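Local coordinates for protein MupZ (Pseudomonas fluorescens, PDB 6FXD) that probably acts as an epoxide hydrolase, working with a Rieske oxygenase to build an oxygen heterocycle during biosynthesis of the antibiotic mupirocin, at residues Tyr104-Arg110 / Pro125-Leu130; Cys24-Phe30 / Gly69-Tyr75; Lys50-Glu54 / His84-Ile88; Ala78-Leu82 / Lys115-Leu120. All coordinates share one frame; numbering follows the deposited sequence.

Interactions 1 and 2 are buried pairings of strands in one mixed sheet, joined where H107 and E105 bond through their backbones to M25 and M27. Both turn one face to the second subunit, and their aromatic, histidine and carboxylate side chains meet there. Interactions 3 and 4 lie on the helical side and share helix 78-94 at different turns. Interaction 3 is polar and mostly buried, with a glutamate gathering two donors beside Y75 of interaction 2. Interaction 4 is partly exposed and apolar, and its loop rests on V106 of interaction 1. Backbone bonds thus hold the sheet together, whereas side chains alone, or side chains with one carbonyl, fasten the outer elements.

Interaction 1 (Tyr104-Arg110 / Pro125-Leu130)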
loop_
_atom_site.group_PDB
_atom_site.type_symbol
_atom_site.label_atom_id
_atom_site.label_comp_id
_atom_site.label_asym_id
_atom_site.label_seq_id
_atom_site.Cartn_x
_atom_site.Cartn_y
_atom_site.Cartn_z
ATOM N N TYR A 104 15.612 21.661 0.836
ATOM C CA TYR A 104 15.677 20.549 1.784
ATOM C C TYR A 104 14.418 19.709 1.600
ATOM O O TYR A 104 13.315 20.145 1.948
ATOM C CB TYR A 104 15.837 21.047 3.227
ATOM C CG TYR A 104 15.992 19.937 4.236
ATOM C CD1 TYR A 104 17.159 19.189 4.298
ATOM C CD2 TYR A 104 14.962 19.626 5.119
ATOM C CE1 TYR A 104 17.304 18.166 5.219
ATOM C CE2 TYR A 104 15.093 18.607 6.040
ATOM C CZ TYR A 104 16.270 17.883 6.090
ATOM O OH TYR A 104 16.411 16.866 7.000
ATOM N N GLU A 105 14.581 18.511 1.056
ATOM C CA GLU A 105 13.458 17.627 0.765
ATOM C C GLU A 105 13.458 16.445 1.718
ATOM O O GLU A 105 14.510 15.921 2.077
ATOM C CB GLU A 105 13.538 17.061 -0.652
ATOM C CG GLU A 105 13.520 18.110 -1.698
ATOM C CD GLU A 105 13.429 17.555 -3.113
ATOM O OE1 GLU A 105 13.272 16.321 -3.302
ATOM O OE2 GLU A 105 13.545 18.367 -4.044
ATOM N N VAL A 106 12.265 16.001 2.098
ATOM C CA VAL A 106 12.107 14.822 2.937
ATOM C C VAL A 106 11.072 13.934 2.266
ATOM O O VAL A 106 9.947 14.378 2.015
ATOM C CB VAL A 106 11.666 15.185 4.365
ATOM C CG1 VAL A 106 11.477 13.923 5.175
ATOM C CG2 VAL A 106 12.718 16.080 5.040
ATOM N N HIS A 107 11.441 12.687 1.984
ATOM C CA HIS A 107 10.566 11.726 1.320
ATOM C C HIS A 107 10.325 10.536 2.232
ATOM O O HIS A 107 11.259 10.033 2.856
ATOM C CB HIS A 107 11.213 11.196 0.041
ATOM C CG HIS A 107 11.512 12.251 -0.975
ATOM N ND1 HIS A 107 10.924 12.259 -2.225
ATOM C CD2 HIS A 107 12.326 13.330 -0.936
ATOM C CE1 HIS A 107 11.381 13.290 -2.916
ATOM N NE2 HIS A 107 12.221 13.962 -2.151
ATOM N N GLY A 108 9.082 10.063 2.272
ATOM C CA GLY A 108 8.730 8.926 3.091
ATOM C C GLY A 108 7.229 8.759 3.196
ATOM O O GLY A 108 6.474 9.585 2.677
ATOM N N PRO A 109 6.769 7.699 3.857
ATOM C CA PRO A 109 5.320 7.484 3.974
ATOM C C PRO A 109 4.675 8.507 4.901
ATOM O O PRO A 109 5.315 9.083 5.788
ATOM C CB PRO A 109 5.207 6.068 4.548
ATOM C CG PRO A 109 6.495 5.880 5.311
ATOM C CD PRO A 109 7.548 6.641 4.534
ATOM N N ARG A 110 3.374 8.715 4.691
ATOM C CA ARG A 110 2.658 9.770 5.410
ATOM C C ARG A 110 2.797 9.625 6.924
ATOM O O ARG A 110 3.032 10.615 7.631
ATOM C CB ARG A 110 1.183 9.777 4.999
ATOM C CG ARG A 110 0.338 10.768 5.803
ATOM C CD ARG A 110 -1.125 10.682 5.426
ATOM N NE ARG A 110 -1.317 10.992 4.015
ATOM C CZ ARG A 110 -2.486 10.915 3.386
ATOM N NH1 ARG A 110 -3.571 10.536 4.047
ATOM N NH2 ARG A 110 -2.569 11.214 2.097
ATOM N N PRO A 125 10.914 22.344 5.114
ATOM C CA PRO A 125 11.174 21.269 4.151
ATOM C C PRO A 125 10.087 21.137 3.094
ATOM O O PRO A 125 8.937 21.554 3.267
ATOM C CB PRO A 125 11.226 20.007 5.028
ATOM C CG PRO A 125 11.275 20.497 6.439
ATOM C CD PRO A 125 10.528 21.795 6.422
ATOM N N GLN A 126 10.484 20.547 1.978
ATOM C CA GLN A 126 9.540 20.080 0.970
ATOM C C GLN A 126 9.260 18.612 1.271
ATOM O O GLN A 126 10.144 17.762 1.114
ATOM C CB GLN A 126 10.127 20.241 -0.431
ATOM C CG GLN A 126 10.266 21.679 -0.914
ATOM C CD GLN A 126 11.438 22.419 -0.295
ATOM O OE1 GLN A 126 12.577 21.945 -0.323
ATOM N NE2 GLN A 126 11.165 23.595 0.259
ATOM N N PHE A 127 8.041 18.315 1.729
ATOM C CA PHE A 127 7.665 16.974 2.159
ATOM C C PHE A 127 6.986 16.257 0.999
ATOM O O PHE A 127 5.959 16.725 0.498
ATOM C CB PHE A 127 6.708 17.040 3.348
ATOM C CG PHE A 127 7.378 17.413 4.657
ATOM C CD1 PHE A 127 8.188 16.505 5.324
ATOM C CD2 PHE A 127 7.168 18.664 5.239
ATOM C CE1 PHE A 127 8.791 16.844 6.533
ATOM C CE2 PHE A 127 7.779 19.010 6.451
ATOM C CZ PHE A 127 8.579 18.093 7.100
ATOM N N PHE A 128 7.557 15.129 0.571
ATOM C CA PHE A 128 7.016 14.309 -0.516
ATOM C C PHE A 128 6.562 12.989 0.101
ATOM O O PHE A 128 7.395 12.213 0.586
ATOM C CB PHE A 128 8.098 14.040 -1.560
ATOM C CG PHE A 128 8.376 15.202 -2.472
ATOM C CD1 PHE A 128 9.212 16.239 -2.078
ATOM C CD2 PHE A 128 7.805 15.245 -3.731
ATOM C CE1 PHE A 128 9.483 17.304 -2.935
ATOM C CE2 PHE A 128 8.060 16.302 -4.595
ATOM C CZ PHE A 128 8.890 17.340 -4.195
ATOM N N GLU A 129 5.247 12.738 0.081
ATOM C CA GLU A 129 4.696 11.521 0.675
ATOM C C GLU A 129 4.757 10.372 -0.327
ATOM O O GLU A 129 4.164 10.447 -1.412
ATOM C CB GLU A 129 3.269 11.765 1.169
ATOM C CG GLU A 129 3.238 12.715 2.356
ATOM C CD GLU A 129 1.869 12.855 3.013
ATOM O OE1 GLU A 129 0.887 12.247 2.530
ATOM O OE2 GLU A 129 1.783 13.589 4.024
ATOM N N LEU A 130 5.470 9.311 0.041
ATOM C CA LEU A 130 5.661 8.152 -0.825
ATOM C C LEU A 130 4.374 7.330 -0.854
ATOM O O LEU A 130 3.892 6.897 0.197
ATOM C CB LEU A 130 6.815 7.307 -0.280
ATOM C CG LEU A 130 7.119 6.063 -1.112
ATOM C CD1 LEU A 130 7.769 6.419 -2.446
ATOM C CD2 LEU A 130 8.012 5.103 -0.331
HETATM O O HOH W 1 13.693 23.967 1.280
HETATM O O HOH W 2 2.188 7.722 2.235
HETATM O O HOH W 3 0.089 10.138 0.962
#
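With chi1 at -60° in H107 and -77° in F128, each ring swings away from its own carbonyl carbon, and the two leave adjacent strands side by side on one face of the sheet. Their planes are only 4° apart, yet with centroids separated by 4.7 Å the rings are slid so far that they barely overlap. F128 CB is what lies over the imidazole face, 3.7 Å from its centroid, in a CH-pi contact. A bond at the rim fixes the ring's rotation: H107 NE2 donates to E105 OE1 over 2.8 Å, in the imidazole plane and on the anti lone pair. E105 also has a salt bridge to R103 and a hydrogen bond with Y29 of the second subunit, while H107 ND1 bonds to S63 of that subunit. On the other face, V106 CB packs 3.8 Å from F127 CD1. Five backbone bonds run between the strands, among them F128 N to V106 O at 2.9 Å. At one end Q126 OE1 accepts a longer bond from Y104 N, 3.3 Å. At the other, R110 NE makes a salt bridge to E129 OE1 at 2.9 Å; this oxygen lies in the guanidinium plane, while NE comes from its syn side, tilted out of the carboxylate plane. The parallel register, with helix 110-113 between the strands in sequence, is that of a beta-alpha-beta crossover.

Interaction 2 (Cys24-Phe30 / Gly69-Tyr75); sequences CMAMPYF and GHCREVY
H70 sets the edge of its imidazole over the face of the Y29 ring in a T-shaped pair, with planes at 65° and centroids 4.6 Å apart. H70 CD2 does the touching, 3.3 Å from Y29 CZ. The chi1 of 172° places the H70 ring opposite its backbone N, where NE2 can also direct a weak hydrogen bond, 3.3 Å long, to M27 SD at the ring edge. Beyond this pair, Y29 bonds through its hydroxyl to E105 of the second subunit and receives R103 in a cation-pi contact. The two strands are antiparallel neighbours inside a beta-alpha-beta-beta-alpha-beta order of ferredoxin-like type, with strand 24-31 between 68-75 and 100-108. Hydrogen-bonded pairs such as A26 with E73 carry two backbone bonds each; P28 has no N-H to give, and there a single bond remains, C71 N to P28 O at 3.2 Å. On the face turned to helix 78-94, Y75 OH donates to E73 OE1 over 2.7 Å, coming from above the carboxylate plane. The other oxygen, E73 OE2, lies 3.5 Å from P28 CD. At the far end the F30 ring turns its edge to the backbone of G69, its CD1 lying 3.7 Å from G69 C.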
loop_
_atom_site.group_PDB
_atom_site.type_symbol
_atom_site.label_atom_id
_atom_site.label_comp_id
_atom_site.label_asym_id
_atom_site.label_seq_id
_atom_site.Cartn_x
_atom_site.Cartn_y
_atom_site.Cartn_z
ATOM N N CYS A 24 12.739 6.689 5.434
ATOM C CA CYS A 24 12.654 8.102 5.099
ATOM C C CYS A 24 13.975 8.557 4.507
ATOM O O CYS A 24 15.049 8.096 4.921
ATOM C CB CYS A 24 12.361 8.938 6.340
ATOM S SG CYS A 24 10.730 8.621 7.021
ATOM N N MET A 25 13.909 9.465 3.539
ATOM C CA MET A 25 15.096 10.005 2.885
ATOM C C MET A 25 15.077 11.521 3.001
ATOM O O MET A 25 14.057 12.157 2.716
ATOM C CB MET A 25 15.145 9.606 1.410
ATOM C CG MET A 25 16.431 10.078 0.691
ATOM S SD MET A 25 16.498 9.638 -1.078
ATOM C CE MET A 25 15.105 10.580 -1.758
ATOM N N ALA A 26 16.194 12.099 3.440
ATOM C CA ALA A 26 16.367 13.541 3.500
ATOM C C ALA A 26 17.410 13.946 2.470
ATOM O O ALA A 26 18.404 13.237 2.273
ATOM C CB ALA A 26 16.843 13.976 4.883
ATOM N N MET A 27 17.186 15.071 1.792
ATOM C CA MET A 27 18.121 15.563 0.782
ATOM C C MET A 27 18.303 17.067 0.920
ATOM O O MET A 27 17.512 17.845 0.364
ATOM C CB MET A 27 17.649 15.241 -0.635
ATOM C CG MET A 27 17.501 13.749 -0.918
ATOM S SD MET A 27 17.321 13.353 -2.650
ATOM C CE MET A 27 15.781 14.227 -3.021
ATOM N N PRO A 28 19.323 17.519 1.639
ATOM C CA PRO A 28 19.717 18.928 1.545
ATOM C C PRO A 28 20.525 19.185 0.284
ATOM O O PRO A 28 21.343 18.355 -0.124
ATOM C CB PRO A 28 20.617 19.103 2.766
ATOM C CG PRO A 28 21.228 17.737 2.934
ATOM C CD PRO A 28 20.148 16.759 2.593
ATOM N N TYR A 29 20.265 20.338 -0.342
ATOM C CA TYR A 29 21.015 20.840 -1.488
ATOM C C TYR A 29 21.771 22.078 -1.023
ATOM O O TYR A 29 21.171 22.982 -0.425
ATOM C CB TYR A 29 20.089 21.193 -2.670
ATOM C CG TYR A 29 19.495 19.976 -3.328
ATOM C CD1 TYR A 29 18.448 19.300 -2.726
ATOM C CD2 TYR A 29 19.985 19.490 -4.546
ATOM C CE1 TYR A 29 17.861 18.183 -3.342
ATOM C CE2 TYR A 29 19.422 18.364 -5.151
ATOM C CZ TYR A 29 18.358 17.723 -4.543
ATOM O OH TYR A 29 17.800 16.604 -5.120
ATOM N N PHE A 30 23.069 22.120 -1.298
ATOM C CA PHE A 30 23.956 23.158 -0.789
ATOM C C PHE A 30 24.428 24.063 -1.916
ATOM O O PHE A 30 24.784 23.587 -2.999
ATOM C CB PHE A 30 25.197 22.566 -0.115
ATOM C CG PHE A 30 24.893 21.588 0.976
ATOM C CD1 PHE A 30 24.692 20.243 0.703
ATOM C CD2 PHE A 30 24.868 21.997 2.307
ATOM C CE1 PHE A 30 24.433 19.335 1.714
ATOM C CE2 PHE A 30 24.618 21.083 3.326
ATOM C CZ PHE A 30 24.391 19.760 3.026
ATOM N N GLY A 69 26.229 21.229 -4.003
ATOM C CA GLY A 69 26.394 20.014 -3.246
ATOM C C GLY A 69 25.064 19.370 -2.902
ATOM O O GLY A 69 24.008 19.994 -2.990
ATOM N N HIS A 70 25.134 18.106 -2.500
ATOM C CA HIS A 70 23.923 17.362 -2.169
ATOM C C HIS A 70 24.295 16.243 -1.208
ATOM O O HIS A 70 25.381 15.667 -1.324
ATOM C CB HIS A 70 23.330 16.779 -3.458
ATOM C CG HIS A 70 22.191 15.835 -3.252
ATOM N ND1 HIS A 70 22.366 14.479 -3.081
ATOM C CD2 HIS A 70 20.852 16.043 -3.242
ATOM C CE1 HIS A 70 21.183 13.894 -2.975
ATOM N NE2 HIS A 70 20.251 14.825 -3.051
ATOM N N CYS A 71 23.403 15.930 -0.269
ATOM C CA CYS A 71 23.546 14.739 0.555
ATOM C C CYS A 71 22.304 13.874 0.400
ATOM O O CYS A 71 21.183 14.388 0.459
ATOM C CB CYS A 71 23.750 15.109 2.024
ATOM S SG CYS A 71 24.386 13.699 2.998
ATOM N N ARG A 72 22.498 12.573 0.187
ATOM C CA ARG A 72 21.399 11.606 0.169
ATOM C C ARG A 72 21.462 10.865 1.501
ATOM O O ARG A 72 22.441 10.167 1.775
ATOM C CB ARG A 72 21.566 10.637 -1.002
ATOM C CG ARG A 72 20.332 9.749 -1.246
ATOM C CD ARG A 72 20.617 8.484 -2.053
ATOM N NE ARG A 72 21.413 8.800 -3.235
ATOM C CZ ARG A 72 21.895 7.902 -4.091
ATOM N NH1 ARG A 72 21.661 6.607 -3.915
ATOM N NH2 ARG A 72 22.624 8.302 -5.123
ATOM N N GLU A 73 20.452 11.056 2.348
ATOM C CA GLU A 73 20.416 10.497 3.691
ATOM C C GLU A 73 19.221 9.565 3.775
ATOM O O GLU A 73 18.084 10.012 3.628
ATOM C CB GLU A 73 20.265 11.620 4.711
ATOM C CG GLU A 73 21.110 12.858 4.411
ATOM C CD GLU A 73 20.987 13.956 5.454
ATOM O OE1 GLU A 73 20.279 13.748 6.466
ATOM O OE2 GLU A 73 21.590 15.033 5.246
ATOM N N VAL A 74 19.464 8.289 4.033
ATOM C CA VAL A 74 18.400 7.291 4.102
ATOM C C VAL A 74 18.381 6.712 5.508
ATOM O O VAL A 74 19.410 6.215 5.988
ATOM C CB VAL A 74 18.580 6.193 3.038
ATOM C CG1 VAL A 74 17.411 5.227 3.108
ATOM C CG2 VAL A 74 18.692 6.823 1.638
ATOM N N TYR A 75 17.218 6.768 6.165
ATOM C CA TYR A 75 17.062 6.320 7.539
ATOM C C TYR A 75 15.990 5.244 7.605
ATOM O O TYR A 75 15.053 5.241 6.810
ATOM C CB TYR A 75 16.672 7.489 8.467
ATOM C CG TYR A 75 17.689 8.606 8.397
ATOM C CD1 TYR A 75 18.873 8.546 9.129
ATOM C CD2 TYR A 75 17.491 9.698 7.560
ATOM C CE1 TYR A 75 19.823 9.548 9.037
ATOM C CE2 TYR A 75 18.432 10.698 7.457
ATOM C CZ TYR A 75 19.592 10.635 8.209
ATOM O OH TYR A 75 20.530 11.634 8.105
#

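Interaction 3 (Lys50-Glu54 / His84-Ile88); sequences KTSKE and HLVNI
N87, E54 and K50 bury the most surface here, and the amide nitrogen of N87 ties the other two together. N87 CG stands opposite the backbone N (chi1 -178°), which sends the amide from helix 78-94 toward the end of helix 37-51. There N87 ND2 gives one bond to E54 OE2 at 2.8 Å and another to K50 O at 3.2 Å; both acceptors lie near the amide plane, although the donor stands well above the carbonyl plane of K50. The aliphatic part of K50 runs across the same amide, with K50 CE 3.3 Å from N87 OD1. E54 reaches in from the type I turn T51-E54, its chain extended beyond CG, and the carboxylate is turned 81° from the N87 amide. H84 ND1 meets the same oxygen, E54 OE2, at 2.8 Å. Were E54 an alanine, H84 ND1 and one N-H of N87 would probably be left without their acceptor, and the imidazole would be freer to turn. The division of roles is exact: OE2 takes N87 on its anti lone pair and H84 on its syn one. With ND1 as the donor, the bond to E54 helps set the ring's rotation, with T51 OG1 at the CE1 edge and the CD2 edge turned toward Y75 and E73 of the sheet.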
loop_
_atom_site.group_PDB
_atom_site.type_symbol
_atom_site.label_atom_id
_atom_site.label_comp_id
_atom_site.label_asym_id
_atom_site.label_seq_id
_atom_site.Cartn_x
_atom_site.Cartn_y
_atom_site.Cartn_z
ATOM N N LYS A 50 30.811 10.756 11.639
ATOM C CA LYS A 50 29.888 10.938 12.752
ATOM C C LYS A 50 28.582 10.192 12.500
ATOM O O LYS A 50 28.061 9.516 13.392
ATOM C CB LYS A 50 29.635 12.437 12.928
ATOM C CG LYS A 50 28.900 12.839 14.195
ATOM C CD LYS A 50 29.765 12.714 15.430
ATOM C CE LYS A 50 28.986 13.153 16.664
ATOM N NZ LYS A 50 29.462 12.496 17.917
ATOM N N THR A 51 28.069 10.278 11.269
ATOM C CA THR A 51 26.775 9.674 10.952
ATOM C C THR A 51 26.865 8.155 10.872
ATOM O O THR A 51 25.875 7.464 11.129
ATOM C CB THR A 51 26.267 10.284 9.644
ATOM O OG1 THR A 51 26.173 11.697 9.814
ATOM C CG2 THR A 51 24.918 9.735 9.261
ATOM N N SER A 52 28.048 7.617 10.578
ATOM C CA SER A 52 28.182 6.174 10.407
ATOM C C SER A 52 27.951 5.395 11.690
ATOM O O SER A 52 27.750 4.177 11.622
ATOM C CB SER A 52 29.560 5.808 9.838
ATOM O OG SER A 52 30.589 5.965 10.798
ATOM N N LYS A 53 27.969 6.054 12.845
ATOM C CA LYS A 53 27.712 5.403 14.120
ATOM C C LYS A 53 26.234 5.393 14.497
ATOM O O LYS A 53 25.886 4.884 15.565
ATOM C CB LYS A 53 28.542 6.070 15.216
ATOM C CG LYS A 53 30.026 5.845 15.011
ATOM C CD LYS A 53 30.796 7.142 14.970
ATOM C CE LYS A 53 31.475 7.379 16.296
ATOM N NZ LYS A 53 32.276 8.625 16.270
ATOM N N GLU A 54 25.365 5.948 13.658
ATOM C CA GLU A 54 23.931 5.952 13.939
ATOM C C GLU A 54 23.304 4.631 13.513
ATOM O O GLU A 54 23.308 4.311 12.310
ATOM C CB GLU A 54 23.242 7.087 13.191
ATOM C CG GLU A 54 23.725 8.481 13.588
ATOM C CD GLU A 54 23.209 9.561 12.653
ATOM O OE1 GLU A 54 22.221 9.300 11.906
ATOM O OE2 GLU A 54 23.782 10.673 12.677
ATOM N N HIS A 84 19.563 11.633 13.884
ATOM C CA HIS A 84 20.661 12.262 13.150
ATOM C C HIS A 84 20.743 13.752 13.449
ATOM O O HIS A 84 21.839 14.303 13.640
ATOM C CB HIS A 84 20.465 12.052 11.647
ATOM C CG HIS A 84 21.453 12.791 10.796
ATOM N ND1 HIS A 84 22.784 12.430 10.723
ATOM C CD2 HIS A 84 21.303 13.850 9.964
ATOM C CE1 HIS A 84 23.411 13.243 9.890
ATOM N NE2 HIS A 84 22.535 14.108 9.412
ATOM N N LEU A 85 19.588 14.417 13.480
ATOM C CA LEU A 85 19.522 15.835 13.807
ATOM C C LEU A 85 20.210 16.121 15.134
ATOM O O LEU A 85 20.976 17.083 15.245
ATOM C CB LEU A 85 18.053 16.250 13.881
ATOM C CG LEU A 85 17.675 17.639 13.386
ATOM C CD1 LEU A 85 17.841 17.669 11.884
ATOM C CD2 LEU A 85 16.241 17.956 13.774
ATOM N N VAL A 86 19.952 15.290 16.147
ATOM C CA VAL A 86 20.590 15.470 17.449
ATOM C C VAL A 86 22.081 15.169 17.366
ATOM O O VAL A 86 22.909 15.873 17.966
ATOM C CB VAL A 86 19.900 14.595 18.512
ATOM C CG1 VAL A 86 20.662 14.664 19.836
ATOM C CG2 VAL A 86 18.446 15.021 18.694
ATOM N N ASN A 87 22.445 14.099 16.651
ATOM C CA ASN A 87 23.840 13.661 16.599
ATOM C C ASN A 87 24.721 14.704 15.925
ATOM O O ASN A 87 25.863 14.946 16.350
ATOM C CB ASN A 87 23.915 12.334 15.836
ATOM C CG ASN A 87 25.325 11.752 15.766
ATOM O OD1 ASN A 87 26.056 11.748 16.754
ATOM N ND2 ASN A 87 25.687 11.218 14.606
ATOM N N ILE A 88 24.203 15.338 14.874
ATOM C CA ILE A 88 24.987 16.203 14.009
ATOM C C ILE A 88 24.891 17.665 14.398
ATOM O O ILE A 88 25.551 18.504 13.774
ATOM C CB ILE A 88 24.569 15.984 12.537
ATOM C CG1 ILE A 88 25.789 16.064 11.620
ATOM C CG2 ILE A 88 23.426 16.938 12.131
ATOM C CD1 ILE A 88 26.608 14.788 11.623
#

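Interaction 4 (Ala78-Leu82 / Lys115-Leu120); sequences AQGLL and KLRGPL
L116 reaches A78, L81 and L82 by way of its branches. CB leaves the loop alongside helix 78-94, and the chi1 of -61° puts CG opposite the carbonyl carbon, so that L116 CG lies 3.9 Å from A78 CB at the start of the helix. From there the chain forks and its branches turn in. L116 CD1 meets L81 CD2 at 3.9 Å, the two leucines crossing at about a right angle, while L116 CD2 lies 3.6 Å from L82 CD2 and 3.7 Å from A78 O. One side chain thus touches residues at i, i+3 and i+4, which line one side of the first turn. The same methyl of L82 also presses on the loop further along, with L82 CD2 3.6 Å from P119 CB. L81 CD2 is likewise shared, lying 3.9 Å from L120 CD1. An alanine at L116 would remove both methyl tips and is likely to open a gap between A78, L81 and L82. The side-chain contacts here are apolar; the polar ties lie just outside, where E112 bonds to A78 N and makes a salt bridge to K115. The loop 115-120, between helix 110-113 and strand 126-135, is wedged against the first turn of helix 78-94, with L116 and L120 resting on V106 and L81 on Y104 of strand 100-108.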
loop_
_atom_site.group_PDB
_atom_site.type_symbol
_atom_site.label_atom_id
_atom_site.label_comp_id
_atom_site.label_asym_id
_atom_site.label_seq_id
_atom_site.Cartn_x
_atom_site.Cartn_y
_atom_site.Cartn_z
ATOM N N ALA A 78 11.394 7.515 10.700
ATOM C CA ALA A 78 11.449 8.937 11.027
ATOM C C ALA A 78 12.326 9.181 12.245
ATOM O O ALA A 78 13.060 10.174 12.301
ATOM C CB ALA A 78 10.034 9.468 11.278
ATOM N N GLN A 79 12.260 8.277 13.226
ATOM C CA GLN A 79 13.095 8.399 14.414
ATOM C C GLN A 79 14.578 8.415 14.059
ATOM O O GLN A 79 15.360 9.127 14.699
ATOM C CB GLN A 79 12.788 7.264 15.391
ATOM C CG GLN A 79 13.426 7.452 16.768
ATOM C CD GLN A 79 12.978 8.724 17.457
ATOM O OE1 GLN A 79 11.786 8.970 17.620
ATOM N NE2 GLN A 79 13.942 9.548 17.861
ATOM N N GLY A 80 14.989 7.654 13.043
ATOM C CA GLY A 80 16.384 7.702 12.627
ATOM C C GLY A 80 16.803 9.085 12.168
ATOM O O GLY A 80 17.917 9.540 12.457
ATOM N N LEU A 81 15.931 9.767 11.423
ATOM C CA LEU A 81 16.248 11.121 10.971
ATOM C C LEU A 81 16.321 12.080 12.152
ATOM O O LEU A 81 17.229 12.918 12.223
ATOM C CB LEU A 81 15.251 11.583 9.890
ATOM C CG LEU A 81 15.395 13.005 9.323
ATOM C CD1 LEU A 81 16.836 13.349 8.942
ATOM C CD2 LEU A 81 14.466 13.233 8.120
ATOM N N LEU A 82 15.398 11.952 13.107
ATOM C CA LEU A 82 15.471 12.784 14.302
ATOM C C LEU A 82 16.748 12.501 15.086
ATOM O O LEU A 82 17.366 13.431 15.619
ATOM C CB LEU A 82 14.217 12.599 15.159
ATOM C CG LEU A 82 12.917 12.968 14.415
ATOM C CD1 LEU A 82 11.651 12.696 15.228
ATOM C CD2 LEU A 82 12.961 14.417 13.907
ATOM N N LYS A 115 5.494 12.522 11.806
ATOM C CA LYS A 115 6.372 12.654 12.967
ATOM C C LYS A 115 7.485 13.668 12.753
ATOM O O LYS A 115 8.147 14.046 13.732
ATOM C CB LYS A 115 6.973 11.293 13.330
ATOM C CG LYS A 115 5.938 10.195 13.583
ATOM C CD LYS A 115 6.595 8.815 13.672
ATOM C CE LYS A 115 5.538 7.719 13.799
ATOM N NZ LYS A 115 6.111 6.340 13.841
ATOM N N LEU A 116 7.688 14.125 11.517
ATOM C CA LEU A 116 8.778 15.024 11.170
ATOM C C LEU A 116 8.342 16.465 10.937
ATOM O O LEU A 116 9.194 17.359 10.991
ATOM C CB LEU A 116 9.486 14.511 9.901
ATOM C CG LEU A 116 10.136 13.123 9.994
ATOM C CD1 LEU A 116 10.671 12.641 8.656
ATOM C CD2 LEU A 116 11.239 13.125 11.062
ATOM N N ARG A 117 7.051 16.714 10.664
ATOM C CA ARG A 117 6.627 18.057 10.267
ATOM C C ARG A 117 6.862 19.081 11.373
ATOM O O ARG A 117 7.192 20.240 11.094
ATOM C CB ARG A 117 5.170 18.047 9.792
ATOM C CG ARG A 117 4.985 17.260 8.499
ATOM C CD ARG A 117 3.545 17.252 8.009
ATOM N NE ARG A 117 3.383 16.487 6.767
ATOM C CZ ARG A 117 3.488 16.987 5.534
ATOM N NH1 ARG A 117 3.751 18.272 5.345
ATOM N NH2 ARG A 117 3.319 16.196 4.482
ATOM N N GLY A 118 6.696 18.677 12.629
ATOM C CA GLY A 118 6.959 19.545 13.756
ATOM C C GLY A 118 8.443 19.786 13.982
ATOM O O GLY A 118 8.918 20.924 13.926
ATOM N N PRO A 119 9.204 18.715 14.247
ATOM C CA PRO A 119 10.646 18.885 14.505
ATOM C C PRO A 119 11.430 19.544 13.382
ATOM O O PRO A 119 12.417 20.235 13.668
ATOM C CB PRO A 119 11.134 17.451 14.757
ATOM C CG PRO A 119 9.930 16.678 15.123
ATOM C CD PRO A 119 8.765 17.326 14.463
ATOM N N LEU A 120 11.061 19.336 12.116
ATOM C CA LEU A 120 11.832 19.875 11.004
ATOM C C LEU A 120 11.278 21.188 10.465
ATOM O O LEU A 120 11.782 21.685 9.452
ATOM C CB LEU A 120 11.925 18.845 9.870
ATOM C CG LEU A 120 12.487 17.481 10.269
ATOM C CD1 LEU A 120 12.631 16.585 9.032
ATOM C CD2 LEU A 120 13.811 17.651 10.972
#